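Local coordinates for guanine deaminase (Escherichia coli, PDB 6OHB), which catalyses the zinc-dependent hydrolytic deamination of guanine to xanthine and ammonia, a step of purine degradation, at residues A[38-43]-A[48-53]; A[7-12]-A[431-436]; A[375-378]-A[384-387]; A[31-36]-A[379-384]; A[129-134]-A[157-162]. One frame throughout, in Å; residues are numbered along the deposited sequence.

Contact 1 of 5, residues A[38-43]-A[48-53]; sequences GLLLIK and EWFGEW
Leu41 O takes two backbone donors, Glu48 N at 2.7 Å and Trp49 N at 3.1 Å, so two consecutive residues face one leucine in a classic beta bulge. Leu41 N donates to Trp49 O, and Leu39 both gives and receives a bond with Gly51. A water joins Lys43 O to Glu48 OE1. The Lys43 and Glu48 side chains run alongside each other, but Lys43 NZ stops 4.3 Å from Glu48 OE2, beyond salt-bridge range. On the face carrying Leu39 and Trp49, a CG opposite the backbone N (chi1 167°) lets Leu39 turn CD2 to Trp49 CZ3, while its CB sits against the edge of the Trp53 indole at CE3 (3.7 Å). Glycine suits position 51 because a CB would run into Trp49 CH2. On the other face Leu40 and Phe50 are both buried: the edge of Phe50 meets Leu40 CB, with CD1 4.3 Å from it, while Phe15 and Phe380 pack on the same ring. Cutting Phe50 back to an alanine is likely to open a gap beside Leu40 and take this ring from both phenylalanines. The pair is an antiparallel beta hairpin in the small beta domain that accompanies the barrel in many amidohydrolases.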
# COMPACT_ATOMS: atom_id res chain seq x y z
N GLY A 38 -16.50 -1.40 -27.36
CA GLY A 38 -15.46 -1.26 -28.35
C GLY A 38 -14.88 -2.54 -28.91
O GLY A 38 -15.05 -3.63 -28.34
N LEU A 39 -14.16 -2.39 -30.02
CA LEU A 39 -13.57 -3.49 -30.77
C LEU A 39 -12.13 -3.13 -31.11
O LEU A 39 -11.86 -2.03 -31.60
CB LEU A 39 -14.35 -3.77 -32.05
CG LEU A 39 -13.63 -4.68 -33.05
CD1 LEU A 39 -13.47 -6.07 -32.45
CD2 LEU A 39 -14.40 -4.74 -34.37
N LEU A 40 -11.23 -4.08 -30.86
CA LEU A 40 -9.81 -3.98 -31.16
C LEU A 40 -9.46 -5.13 -32.08
O LEU A 40 -9.58 -6.30 -31.70
CB LEU A 40 -8.98 -4.04 -29.88
CG LEU A 40 -7.47 -4.22 -30.09
CD1 LEU A 40 -6.87 -2.95 -30.69
CD2 LEU A 40 -6.77 -4.60 -28.79
N LEU A 41 -9.04 -4.80 -33.30
CA LEU A 41 -8.60 -5.78 -34.28
C LEU A 41 -7.08 -5.73 -34.38
O LEU A 41 -6.50 -4.64 -34.56
CB LEU A 41 -9.22 -5.50 -35.65
CG LEU A 41 -10.70 -5.81 -35.79
CD1 LEU A 41 -11.21 -5.36 -37.15
CD2 LEU A 41 -10.95 -7.29 -35.57
N ILE A 42 -6.47 -6.91 -34.32
CA ILE A 42 -5.03 -7.10 -34.21
C ILE A 42 -4.55 -7.89 -35.41
O ILE A 42 -5.15 -8.92 -35.76
CB ILE A 42 -4.68 -7.85 -32.90
CG1 ILE A 42 -5.17 -7.08 -31.68
CG2 ILE A 42 -3.19 -8.16 -32.83
CD1 ILE A 42 -5.08 -7.90 -30.41
N LYS A 43 -3.46 -7.45 -36.02
CA LYS A 43 -2.83 -8.16 -37.12
C LYS A 43 -1.33 -7.94 -37.06
O LYS A 43 -0.88 -6.79 -36.94
CB LYS A 43 -3.39 -7.69 -38.48
CG LYS A 43 -2.83 -8.45 -39.67
CD LYS A 43 -2.90 -7.65 -40.96
CE LYS A 43 -3.93 -8.22 -41.92
NZ LYS A 43 -3.73 -7.71 -43.31
N GLU A 48 -4.61 -3.25 -35.80
CA GLU A 48 -5.11 -3.07 -37.16
C GLU A 48 -6.25 -2.07 -37.18
O GLU A 48 -6.33 -1.22 -38.08
CB GLU A 48 -5.58 -4.40 -37.74
CG GLU A 48 -5.91 -4.33 -39.22
CD GLU A 48 -4.67 -4.37 -40.08
OE1 GLU A 48 -3.59 -4.71 -39.55
OE2 GLU A 48 -4.76 -4.05 -41.29
N TRP A 49 -7.15 -2.14 -36.20
CA TRP A 49 -8.29 -1.24 -36.19
C TRP A 49 -8.79 -1.12 -34.76
O TRP A 49 -8.80 -2.10 -34.03
CB TRP A 49 -9.41 -1.74 -37.12
CG TRP A 49 -10.56 -0.77 -37.33
CD1 TRP A 49 -10.71 0.10 -38.37
CD2 TRP A 49 -11.72 -0.60 -36.49
NE1 TRP A 49 -11.88 0.82 -38.22
CE2 TRP A 49 -12.52 0.40 -37.08
CE3 TRP A 49 -12.15 -1.19 -35.30
CZ2 TRP A 49 -13.72 0.83 -36.52
CZ3 TRP A 49 -13.35 -0.77 -34.74
CH2 TRP A 49 -14.12 0.23 -35.35
N PHE A 50 -9.20 0.08 -34.37
CA PHE A 50 -9.77 0.26 -33.05
C PHE A 50 -10.95 1.22 -33.12
O PHE A 50 -10.87 2.24 -33.81
CB PHE A 50 -8.73 0.78 -32.05
CG PHE A 50 -9.32 1.14 -30.72
CD1 PHE A 50 -9.85 0.16 -29.91
CD2 PHE A 50 -9.35 2.45 -30.30
CE1 PHE A 50 -10.39 0.48 -28.68
CE2 PHE A 50 -9.90 2.77 -29.07
CZ PHE A 50 -10.42 1.79 -28.27
N GLY A 51 -12.03 0.90 -32.42
CA GLY A 51 -13.12 1.85 -32.35
C GLY A 51 -14.39 1.23 -31.79
O GLY A 51 -14.34 0.26 -31.04
N GLU A 52 -15.51 1.85 -32.14
CA GLU A 52 -16.81 1.38 -31.67
C GLU A 52 -17.16 0.03 -32.30
O GLU A 52 -16.90 -0.21 -33.49
CB GLU A 52 -17.91 2.40 -32.00
CG GLU A 52 -17.77 3.73 -31.28
CD GLU A 52 -18.48 3.73 -29.94
OE1 GLU A 52 -19.11 2.71 -29.59
OE2 GLU A 52 -18.41 4.77 -29.24
N TRP A 53 -17.75 -0.85 -31.49
CA TRP A 53 -18.12 -2.19 -31.93
C TRP A 53 -18.98 -2.15 -33.19
O TRP A 53 -18.72 -2.88 -34.16
CB TRP A 53 -18.84 -2.92 -30.79
CG TRP A 53 -19.46 -4.23 -31.18
CD1 TRP A 53 -20.79 -4.50 -31.27
CD2 TRP A 53 -18.78 -5.45 -31.51
NE1 TRP A 53 -20.98 -5.81 -31.64
CE2 TRP A 53 -19.76 -6.41 -31.80
CE3 TRP A 53 -17.43 -5.82 -31.60
CZ2 TRP A 53 -19.44 -7.72 -32.17
CZ3 TRP A 53 -17.11 -7.12 -31.96
CH2 TRP A 53 -18.12 -8.05 -32.25
O HOH W 1 -1.17 -4.56 -38.46

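Contact 2 of 5, residues A[7-12]-A[431-436]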
# COMPACT_ATOMS: atom_id res chain seq x y z
N THR A 7 -3.30 -13.21 -40.44
CA THR A 7 -4.64 -13.41 -39.91
C THR A 7 -4.96 -12.37 -38.83
O THR A 7 -4.07 -11.73 -38.27
CB THR A 7 -4.77 -14.81 -39.31
OG1 THR A 7 -6.08 -14.98 -38.75
CG2 THR A 7 -3.72 -15.01 -38.23
N LEU A 8 -6.25 -12.25 -38.54
CA LEU A 8 -6.78 -11.25 -37.62
C LEU A 8 -7.12 -11.87 -36.26
O LEU A 8 -7.37 -13.07 -36.14
CB LEU A 8 -8.03 -10.60 -38.22
CG LEU A 8 -8.24 -9.09 -38.16
CD1 LEU A 8 -6.92 -8.35 -38.29
CD2 LEU A 8 -9.19 -8.66 -39.26
N LYS A 9 -7.12 -11.01 -35.23
CA LYS A 9 -7.70 -11.33 -33.93
C LYS A 9 -8.66 -10.21 -33.55
O LYS A 9 -8.38 -9.04 -33.83
CB LYS A 9 -6.65 -11.49 -32.82
CG LYS A 9 -5.69 -12.65 -33.02
CD LYS A 9 -4.79 -12.83 -31.80
CE LYS A 9 -3.55 -13.64 -32.15
NZ LYS A 9 -2.75 -13.99 -30.95
N ALA A 10 -9.76 -10.56 -32.90
CA ALA A 10 -10.79 -9.61 -32.50
C ALA A 10 -10.98 -9.65 -30.99
O ALA A 10 -11.21 -10.72 -30.42
CB ALA A 10 -12.12 -9.92 -33.20
N VAL A 11 -10.92 -8.48 -30.36
CA VAL A 11 -11.07 -8.35 -28.91
C VAL A 11 -12.16 -7.33 -28.64
O VAL A 11 -12.07 -6.17 -29.08
CB VAL A 11 -9.75 -7.91 -28.24
CG1 VAL A 11 -9.99 -7.62 -26.77
CG2 VAL A 11 -8.67 -8.98 -28.41
N ARG A 12 -13.19 -7.73 -27.91
CA ARG A 12 -14.33 -6.87 -27.62
C ARG A 12 -14.36 -6.49 -26.14
O ARG A 12 -14.02 -7.31 -25.27
CB ARG A 12 -15.63 -7.57 -28.01
CG ARG A 12 -16.84 -6.68 -27.89
CD ARG A 12 -18.11 -7.41 -28.26
NE ARG A 12 -19.26 -6.52 -28.15
CZ ARG A 12 -20.49 -6.86 -28.49
NH1 ARG A 12 -20.74 -8.07 -28.97
NH2 ARG A 12 -21.48 -5.98 -28.35
N ASP A 431 2.65 -8.38 -27.85
CA ASP A 431 2.85 -8.59 -29.28
C ASP A 431 1.60 -9.20 -29.92
O ASP A 431 1.67 -10.11 -30.76
CB ASP A 431 4.09 -9.45 -29.55
CG ASP A 431 4.48 -9.48 -31.02
OD1 ASP A 431 4.54 -8.40 -31.64
OD2 ASP A 431 4.72 -10.59 -31.55
N GLY A 432 0.43 -8.74 -29.48
CA GLY A 432 -0.82 -9.24 -30.01
C GLY A 432 -1.16 -10.65 -29.59
O GLY A 432 -2.09 -11.25 -30.14
N ARG A 433 -0.45 -11.20 -28.62
CA ARG A 433 -0.58 -12.59 -28.22
C ARG A 433 -0.91 -12.65 -26.74
O ARG A 433 -0.31 -11.94 -25.93
CB ARG A 433 0.72 -13.34 -28.52
CG ARG A 433 0.64 -14.85 -28.51
CD ARG A 433 1.86 -15.43 -29.20
NE ARG A 433 1.96 -14.99 -30.60
CZ ARG A 433 2.89 -14.15 -31.06
NH1 ARG A 433 3.82 -13.66 -30.24
NH2 ARG A 433 2.89 -13.81 -32.34
N LEU A 434 -1.85 -13.53 -26.38
CA LEU A 434 -2.18 -13.75 -24.98
C LEU A 434 -1.01 -14.45 -24.30
O LEU A 434 -0.72 -15.61 -24.60
CB LEU A 434 -3.47 -14.56 -24.86
CG LEU A 434 -3.88 -14.95 -23.44
CD1 LEU A 434 -4.05 -13.70 -22.59
CD2 LEU A 434 -5.16 -15.76 -23.46
N VAL A 435 -0.34 -13.76 -23.38
CA VAL A 435 0.81 -14.33 -22.69
C VAL A 435 0.56 -14.54 -21.20
O VAL A 435 1.42 -15.14 -20.53
CB VAL A 435 2.08 -13.48 -22.89
CG1 VAL A 435 2.50 -13.51 -24.35
CG2 VAL A 435 1.85 -12.05 -22.42
N TYR A 436 -0.56 -14.06 -20.66
CA TYR A 436 -0.88 -14.41 -19.28
C TYR A 436 -2.38 -14.43 -19.07
O TYR A 436 -3.09 -13.53 -19.54
CB TYR A 436 -0.23 -13.46 -18.27
CG TYR A 436 -0.79 -13.57 -16.87
CD1 TYR A 436 -0.34 -14.54 -15.97
CD2 TYR A 436 -1.78 -12.68 -16.43
CE1 TYR A 436 -0.86 -14.63 -14.68
CE2 TYR A 436 -2.30 -12.76 -15.15
CZ TYR A 436 -1.83 -13.73 -14.28
OH TYR A 436 -2.36 -13.81 -13.00
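Lys9, in strand 8-12, reaches Gly432 in the tight turn between strands 425-430 and 433-437, and so ties the first strand of the chain to its last beta hairpin. Asp431 and Gly432 both have positive phi, with backbone angles close to those of a type I' turn, which glycine adopts easily. The CB of Lys9 points toward this turn. CG sits anti to the carbonyl carbon (chi1 -64°), and beyond it the chain is extended, which lets it span the 8.2 Å between the CA atoms of Lys9 and Gly432. Lys9 CD passes 3.5 Å from Gly432 O, and CE lies about as near. The ammonium then closes on that oxygen, Lys9 NZ to Gly432 O being 2.9 Å, tilted 22° out of the carbonyl plane. NZ also rests 3.8 Å from Arg433 CA. The like charge of Arg433 is not far off, its NE 4.8 Å from Lys9 NZ, but its NH1 is engaged by Asp431 OD2 in a weak, long bond of 3.5 Å within a salt bridge, and Asp431 O stands 3.9 Å above one face of the Arg433 guanidinium, offset toward its rim.

Contact 3 of 5, residues A[375-378]-A[384-387]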
# COMPACT_ATOMS: atom_id res chain seq x y z
N ASP A 375 5.77 6.38 -29.74
CA ASP A 375 5.37 6.13 -31.12
C ASP A 375 5.10 4.66 -31.39
O ASP A 375 4.50 4.33 -32.42
CB ASP A 375 6.46 6.61 -32.09
CG ASP A 375 6.62 8.12 -32.09
OD1 ASP A 375 7.75 8.60 -32.30
OD2 ASP A 375 5.61 8.83 -31.90
N LEU A 376 5.49 3.77 -30.48
CA LEU A 376 5.32 2.33 -30.65
C LEU A 376 4.26 1.72 -29.75
O LEU A 376 3.58 0.79 -30.17
CB LEU A 376 6.65 1.61 -30.41
CG LEU A 376 7.84 2.17 -31.18
CD1 LEU A 376 9.07 1.31 -30.99
CD2 LEU A 376 7.51 2.31 -32.66
N ILE A 377 4.10 2.23 -28.52
CA ILE A 377 3.18 1.67 -27.53
C ILE A 377 2.48 2.83 -26.82
O ILE A 377 2.80 4.00 -27.04
CB ILE A 377 3.90 0.78 -26.51
CG1 ILE A 377 4.95 1.59 -25.73
CG2 ILE A 377 4.55 -0.42 -27.19
CD1 ILE A 377 5.57 0.84 -24.55
N GLY A 378 1.53 2.49 -25.95
CA GLY A 378 0.96 3.44 -25.02
C GLY A 378 -0.52 3.72 -25.21
O GLY A 378 -1.16 4.23 -24.29
N LYS A 384 0.10 0.91 -33.68
CA LYS A 384 0.83 0.66 -32.44
C LYS A 384 0.96 -0.83 -32.15
O LYS A 384 0.13 -1.64 -32.57
CB LYS A 384 0.13 1.34 -31.26
CG LYS A 384 0.14 2.85 -31.30
CD LYS A 384 1.55 3.38 -31.17
CE LYS A 384 1.52 4.88 -30.91
NZ LYS A 384 1.07 5.15 -29.52
N GLU A 385 2.01 -1.18 -31.42
CA GLU A 385 2.20 -2.56 -31.00
C GLU A 385 1.14 -2.95 -29.97
O GLU A 385 0.83 -2.18 -29.06
CB GLU A 385 3.61 -2.75 -30.45
CG GLU A 385 4.67 -2.42 -31.49
CD GLU A 385 6.08 -2.38 -30.95
OE1 GLU A 385 6.26 -2.46 -29.71
OE2 GLU A 385 7.01 -2.26 -31.78
N ALA A 386 0.58 -4.15 -30.14
CA ALA A 386 -0.59 -4.57 -29.38
C ALA A 386 -0.16 -5.22 -28.06
O ALA A 386 -0.24 -6.44 -27.87
CB ALA A 386 -1.46 -5.49 -30.22
N ASP A 387 0.28 -4.38 -27.14
CA ASP A 387 0.56 -4.76 -25.76
C ASP A 387 -0.57 -4.18 -24.92
O ASP A 387 -0.70 -2.96 -24.82
CB ASP A 387 1.90 -4.20 -25.27
CG ASP A 387 3.09 -4.72 -26.05
OD1 ASP A 387 2.98 -5.76 -26.73
OD2 ASP A 387 4.15 -4.06 -25.97
O HOH W 2 0.49 -0.39 -25.50
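Leu376 and Glu385 lay their side chains alongside each other, pointing the same way, with Leu376 CB 4.1 Å from Glu385 CD. Their backbones are pinned by Glu385 N, which donates to Leu376 O at 2.8 Å. Ile377 crosses Glu385 at a slant, and its branch methyl CG2 touches both Glu385 OE1 (3.7 Å) and Asp387 OD2. The carboxylates pair with arginines outside the two segments: Glu385 with Arg162 and Arg201, Asp387 with Arg201. All this lies in the loop between helix 365-370 and strand 388-391, which curls round until its two ends lie together, running roughly the same way (35° apart), and enters the strand through an inverse gamma turn centred on Ala386. Lys384 leaves at roughly a right angle to Glu385. Bent at chi2 (-65°) and again at chi4, it carries its CD to 3.3 Å from Asp375 O and brings NZ over the Ile377 peptide, 3.2 Å from Ile377 O but 70° out of the carbonyl plane. The ammonium's stronger partner is Asn379 OD1, and Asp374 O takes a further bond. A methionine in place of Lys384 would probably leave these three oxygens without their shared donor. The backbone angles of Gly378 would jam a side chain against the preceding carbonyl.

Contact 4 of 5, residues A[31-36]-A[379-384]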
# COMPACT_ATOMS: atom_id res chain seq x y z
N ALA A 31 -7.62 14.44 -23.96
CA ALA A 31 -7.06 13.39 -24.79
C ALA A 31 -7.45 12.00 -24.33
O ALA A 31 -6.95 11.01 -24.87
CB ALA A 31 -5.54 13.51 -24.84
N LEU A 32 -8.32 11.89 -23.33
CA LEU A 32 -8.68 10.59 -22.77
C LEU A 32 -9.89 10.04 -23.51
O LEU A 32 -10.97 10.65 -23.50
CB LEU A 32 -8.97 10.69 -21.27
CG LEU A 32 -9.09 9.30 -20.64
CD1 LEU A 32 -7.81 8.95 -19.92
CD2 LEU A 32 -10.28 9.22 -19.71
N ARG A 33 -9.71 8.89 -24.15
CA ARG A 33 -10.77 8.22 -24.89
C ARG A 33 -11.23 7.01 -24.09
O ARG A 33 -10.41 6.15 -23.73
CB ARG A 33 -10.28 7.80 -26.27
CG ARG A 33 -11.30 7.01 -27.06
CD ARG A 33 -10.77 6.67 -28.44
NE ARG A 33 -9.42 6.12 -28.38
CZ ARG A 33 -8.70 5.82 -29.45
NH1 ARG A 33 -9.18 6.03 -30.67
NH2 ARG A 33 -7.48 5.31 -29.31
N PHE A 34 -12.53 6.95 -23.83
CA PHE A 34 -13.18 5.81 -23.20
C PHE A 34 -14.26 5.30 -24.15
O PHE A 34 -15.20 6.03 -24.47
CB PHE A 34 -13.79 6.20 -21.85
CG PHE A 34 -14.62 5.12 -21.22
CD1 PHE A 34 -14.04 3.95 -20.77
CD2 PHE A 34 -15.99 5.28 -21.09
CE1 PHE A 34 -14.80 2.96 -20.19
CE2 PHE A 34 -16.77 4.28 -20.51
CZ PHE A 34 -16.17 3.12 -20.06
N ILE A 35 -14.11 4.06 -24.61
CA ILE A 35 -15.08 3.41 -25.48
C ILE A 35 -15.74 2.29 -24.69
O ILE A 35 -15.08 1.30 -24.34
CB ILE A 35 -14.43 2.87 -26.76
CG1 ILE A 35 -13.65 3.97 -27.49
CG2 ILE A 35 -15.48 2.24 -27.66
CD1 ILE A 35 -14.52 4.95 -28.25
N GLU A 36 -17.04 2.41 -24.44
CA GLU A 36 -17.69 1.45 -23.55
C GLU A 36 -18.00 0.13 -24.26
O GLU A 36 -17.87 -0.94 -23.66
CB GLU A 36 -18.96 2.07 -22.96
CG GLU A 36 -19.61 1.21 -21.90
CD GLU A 36 -20.86 0.53 -22.41
OE1 GLU A 36 -21.17 -0.58 -21.94
OE2 GLU A 36 -21.54 1.13 -23.28
N ASN A 379 -1.07 3.42 -26.38
CA ASN A 379 -2.50 3.58 -26.60
C ASN A 379 -2.92 2.66 -27.74
O ASN A 379 -2.14 1.83 -28.21
CB ASN A 379 -2.87 5.05 -26.85
CG ASN A 379 -1.99 5.71 -27.91
OD1 ASN A 379 -1.45 5.04 -28.79
ND2 ASN A 379 -1.86 7.03 -27.82
N PHE A 380 -4.18 2.80 -28.17
CA PHE A 380 -4.76 1.92 -29.18
C PHE A 380 -4.83 2.58 -30.56
O PHE A 380 -5.74 2.28 -31.34
CB PHE A 380 -6.14 1.45 -28.73
CG PHE A 380 -6.11 0.65 -27.45
CD1 PHE A 380 -5.56 -0.62 -27.42
CD2 PHE A 380 -6.63 1.18 -26.28
CE1 PHE A 380 -5.53 -1.36 -26.25
CE2 PHE A 380 -6.60 0.45 -25.11
CZ PHE A 380 -6.05 -0.81 -25.09
N LEU A 381 -3.90 3.47 -30.87
CA LEU A 381 -3.86 4.08 -32.19
C LEU A 381 -3.45 3.04 -33.23
O LEU A 381 -2.56 2.22 -32.97
CB LEU A 381 -2.88 5.25 -32.23
CG LEU A 381 -3.19 6.51 -31.41
CD1 LEU A 381 -2.01 7.47 -31.50
CD2 LEU A 381 -4.47 7.17 -31.89
N PRO A 382 -4.09 3.02 -34.40
CA PRO A 382 -3.68 2.09 -35.47
C PRO A 382 -2.19 2.17 -35.73
O PRO A 382 -1.58 3.25 -35.71
CB PRO A 382 -4.50 2.56 -36.68
CG PRO A 382 -5.73 3.19 -36.08
CD PRO A 382 -5.29 3.81 -34.77
N GLY A 383 -1.58 1.01 -35.95
CA GLY A 383 -0.15 0.91 -36.13
C GLY A 383 0.66 0.64 -34.87
O GLY A 383 1.80 0.18 -34.97
N LYS A 384 0.10 0.91 -33.68
CA LYS A 384 0.83 0.66 -32.44
C LYS A 384 0.96 -0.83 -32.15
O LYS A 384 0.13 -1.64 -32.57
CB LYS A 384 0.13 1.34 -31.26
CG LYS A 384 0.14 2.85 -31.30
CD LYS A 384 1.55 3.38 -31.17
CE LYS A 384 1.52 4.88 -30.91
NZ LYS A 384 1.07 5.15 -29.52
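Arg33, in strand 32-35, meets Phe380 and Leu381 across a wide spacing of backbones, the nearest CA atoms being those of Arg33 and Asn379 at 9.6 Å, while the facing loop closes a type II turn from Leu381 to Lys384. The turn is fastened by Lys384 N to Leu381 O at 3.0 Å, and Gly383 fits its third position because the positive phi there would press a side chain against the carbonyl of Pro382. A long side chain suits such a distance. Arg33 leaves its strand with CG anti to the backbone N (chi1 176°) and continues extended until a bend at chi3 of 49° turns the guanidinium. Its NH2 does the touching, 4.0 Å from Phe380 C and 4.1 Å from Phe380 CB. Leu381 N lies at the edge of the guanidinium, near its plane, 4.3 Å from NH2, and Leu381 CD2 comes about as close. The Phe380 ring plays a different part: although its CB starts toward Arg33, the ring leads away to pack against Phe15, Phe50, Ile74 and Pro76, where a large aromatic side chain is well suited to a buried position. The polar link runs through a third residue. Asp17 OD2 takes a salt bridge from Arg33 NH2 and a hydrogen bond from Phe380 N. With Arg33 NH2 no nearer the loop than Phe380 C, the direct contact is van der Waals in character, and the shared carboxylate, which would be expected to balance the arginine's charge, joins strand 32-35 to the loop by taking a bond from each.

Contact 5 of 5, residues A[129-134]-A[157-162]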
# COMPACT_ATOMS: atom_id res chain seq x y z
N GLN A 129 6.25 -12.27 -13.13
CA GLN A 129 5.74 -11.21 -12.26
C GLN A 129 5.34 -9.98 -13.07
O GLN A 129 4.31 -9.36 -12.80
CB GLN A 129 6.77 -10.84 -11.19
CG GLN A 129 7.11 -11.99 -10.26
CD GLN A 129 5.89 -12.75 -9.79
OE1 GLN A 129 5.06 -12.23 -9.06
NE2 GLN A 129 5.78 -14.01 -10.21
N LEU A 130 6.17 -9.60 -14.05
CA LEU A 130 5.80 -8.50 -14.94
C LEU A 130 4.44 -8.75 -15.59
O LEU A 130 3.55 -7.90 -15.55
CB LEU A 130 6.87 -8.29 -16.00
CG LEU A 130 8.23 -7.76 -15.52
CD1 LEU A 130 9.16 -7.58 -16.71
CD2 LEU A 130 8.06 -6.46 -14.75
N LEU A 131 4.28 -9.92 -16.21
CA LEU A 131 3.05 -10.21 -16.94
C LEU A 131 1.83 -10.21 -16.02
O LEU A 131 0.81 -9.57 -16.33
CB LEU A 131 3.17 -11.54 -17.68
CG LEU A 131 4.23 -11.55 -18.79
CD1 LEU A 131 4.24 -12.90 -19.50
CD2 LEU A 131 3.97 -10.42 -19.77
N ARG A 132 1.91 -10.90 -14.88
CA ARG A 132 0.74 -11.02 -14.02
C ARG A 132 0.33 -9.69 -13.39
O ARG A 132 -0.78 -9.60 -12.86
CB ARG A 132 0.98 -12.06 -12.91
CG ARG A 132 1.79 -11.56 -11.74
CD ARG A 132 1.21 -12.03 -10.40
NE ARG A 132 0.94 -13.47 -10.39
CZ ARG A 132 0.29 -14.10 -9.41
NH1 ARG A 132 -0.15 -13.42 -8.36
NH2 ARG A 132 0.08 -15.40 -9.49
N ASN A 133 1.16 -8.66 -13.46
CA ASN A 133 0.78 -7.34 -12.97
C ASN A 133 0.48 -6.36 -14.10
O ASN A 133 0.28 -5.17 -13.83
CB ASN A 133 1.87 -6.79 -12.05
CG ASN A 133 1.88 -7.49 -10.70
OD1 ASN A 133 1.12 -7.14 -9.80
ND2 ASN A 133 2.72 -8.51 -10.57
N GLY A 134 0.46 -6.82 -15.35
CA GLY A 134 0.10 -5.94 -16.44
C GLY A 134 1.21 -5.05 -16.96
O GLY A 134 0.93 -4.14 -17.74
N SER A 157 12.75 -12.33 -24.90
CA SER A 157 12.60 -12.56 -26.33
C SER A 157 11.72 -13.77 -26.62
O SER A 157 11.11 -13.84 -27.69
CB SER A 157 13.97 -12.73 -26.99
OG SER A 157 14.28 -14.10 -27.15
N HIS A 158 11.64 -14.72 -25.69
CA HIS A 158 10.77 -15.87 -25.92
C HIS A 158 9.33 -15.46 -26.23
O HIS A 158 8.64 -16.14 -27.00
CB HIS A 158 10.79 -16.81 -24.72
CG HIS A 158 10.01 -18.07 -24.93
ND1 HIS A 158 8.91 -18.40 -24.18
CD2 HIS A 158 10.17 -19.07 -25.83
CE1 HIS A 158 8.42 -19.55 -24.60
NE2 HIS A 158 9.16 -19.98 -25.60
N ILE A 159 8.85 -14.37 -25.64
CA ILE A 159 7.49 -13.89 -25.86
C ILE A 159 7.45 -12.63 -26.70
O ILE A 159 6.41 -11.98 -26.80
CB ILE A 159 6.76 -13.67 -24.52
CG1 ILE A 159 7.46 -12.56 -23.72
CG2 ILE A 159 6.69 -14.96 -23.72
CD1 ILE A 159 6.61 -11.97 -22.61
N ASN A 160 8.58 -12.26 -27.32
CA ASN A 160 8.71 -11.05 -28.12
C ASN A 160 8.24 -9.81 -27.35
O ASN A 160 7.51 -8.95 -27.86
CB ASN A 160 7.96 -11.18 -29.44
CG ASN A 160 8.36 -10.11 -30.44
OD1 ASN A 160 9.43 -9.51 -30.33
ND2 ASN A 160 7.49 -9.85 -31.40
N MET A 161 8.70 -9.71 -26.11
CA MET A 161 8.42 -8.56 -25.26
C MET A 161 9.30 -7.38 -25.67
O MET A 161 10.44 -7.56 -26.11
CB MET A 161 8.68 -8.94 -23.80
CG MET A 161 8.37 -7.87 -22.77
SD MET A 161 8.70 -8.50 -21.10
CE MET A 161 7.10 -8.32 -20.34
N ARG A 162 8.75 -6.17 -25.55
CA ARG A 162 9.55 -4.96 -25.70
C ARG A 162 10.09 -4.57 -24.34
O ARG A 162 9.34 -4.12 -23.46
CB ARG A 162 8.76 -3.81 -26.32
CG ARG A 162 9.64 -2.60 -26.62
CD ARG A 162 8.97 -1.59 -27.54
NE ARG A 162 8.81 -2.07 -28.92
CZ ARG A 162 9.74 -1.98 -29.86
NH1 ARG A 162 10.91 -1.42 -29.60
NH2 ARG A 162 9.50 -2.44 -31.08
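In the barrel of the amidohydrolase family, the C-terminal ends of helices 116-132 and 146-158 are joined here by apolar side chains, Leu130 and Leu131 on one and Ile159 and Met161 just past the other. Both helices finish in Schellman motifs, with Gly134 and Asn160 as their positive-phi C-prime residues. Leu131 and Ile159 reach toward each other tip to tip, their CD1 atoms 4.0 Å apart. Met161 slides past Leu131 in the opposite sense. With CG anti to its backbone N (chi1 -177°) the methionine stretches toward the helix, and a turn at chi3 places its CE 3.8 Å from Leu131 CD2 and 4.2 Å from Leu130 CD1. An unbranched, flexible side chain is well suited to reach two leucines whose backbone is some way off, for the nearest CA atoms, of Leu131 and Met161, are 10.0 Å apart. The side chain of Leu130 is about 8 Å from that of Tyr85, which probably binds substrate. Around this core, Leu131 also packs on Val435 and Tyr436 of strand 433-437, while Gln129 and Arg132 touch Pro397 of the second subunit.

How the contacts relate
Contacts 1 and 2 lie in the beta structure beside the barrel and share one sheet, strands 38-43 and 8-12 being neighbours in it. Contact 4 joins strand 32-35 to the loop that contact 3 closes, the two sharing Lys384, and contact 5 lies at the barrel helices. Contacts 1, 2 and 4 are partly buried, contact 1 farthest out, its centre about 26 Å from that of the chain. It relies on regular backbone pairing, whereas contacts 2 and 4 are slight bridges, each made by one long basic side chain. Of the buried contacts, 3 is rich in polar bonds and 5 wholly apolar across its segments, yet a Glu385-Arg162 salt bridge joins them, and Asp431 hydrogen-bonds to both Asp387 and Asn160.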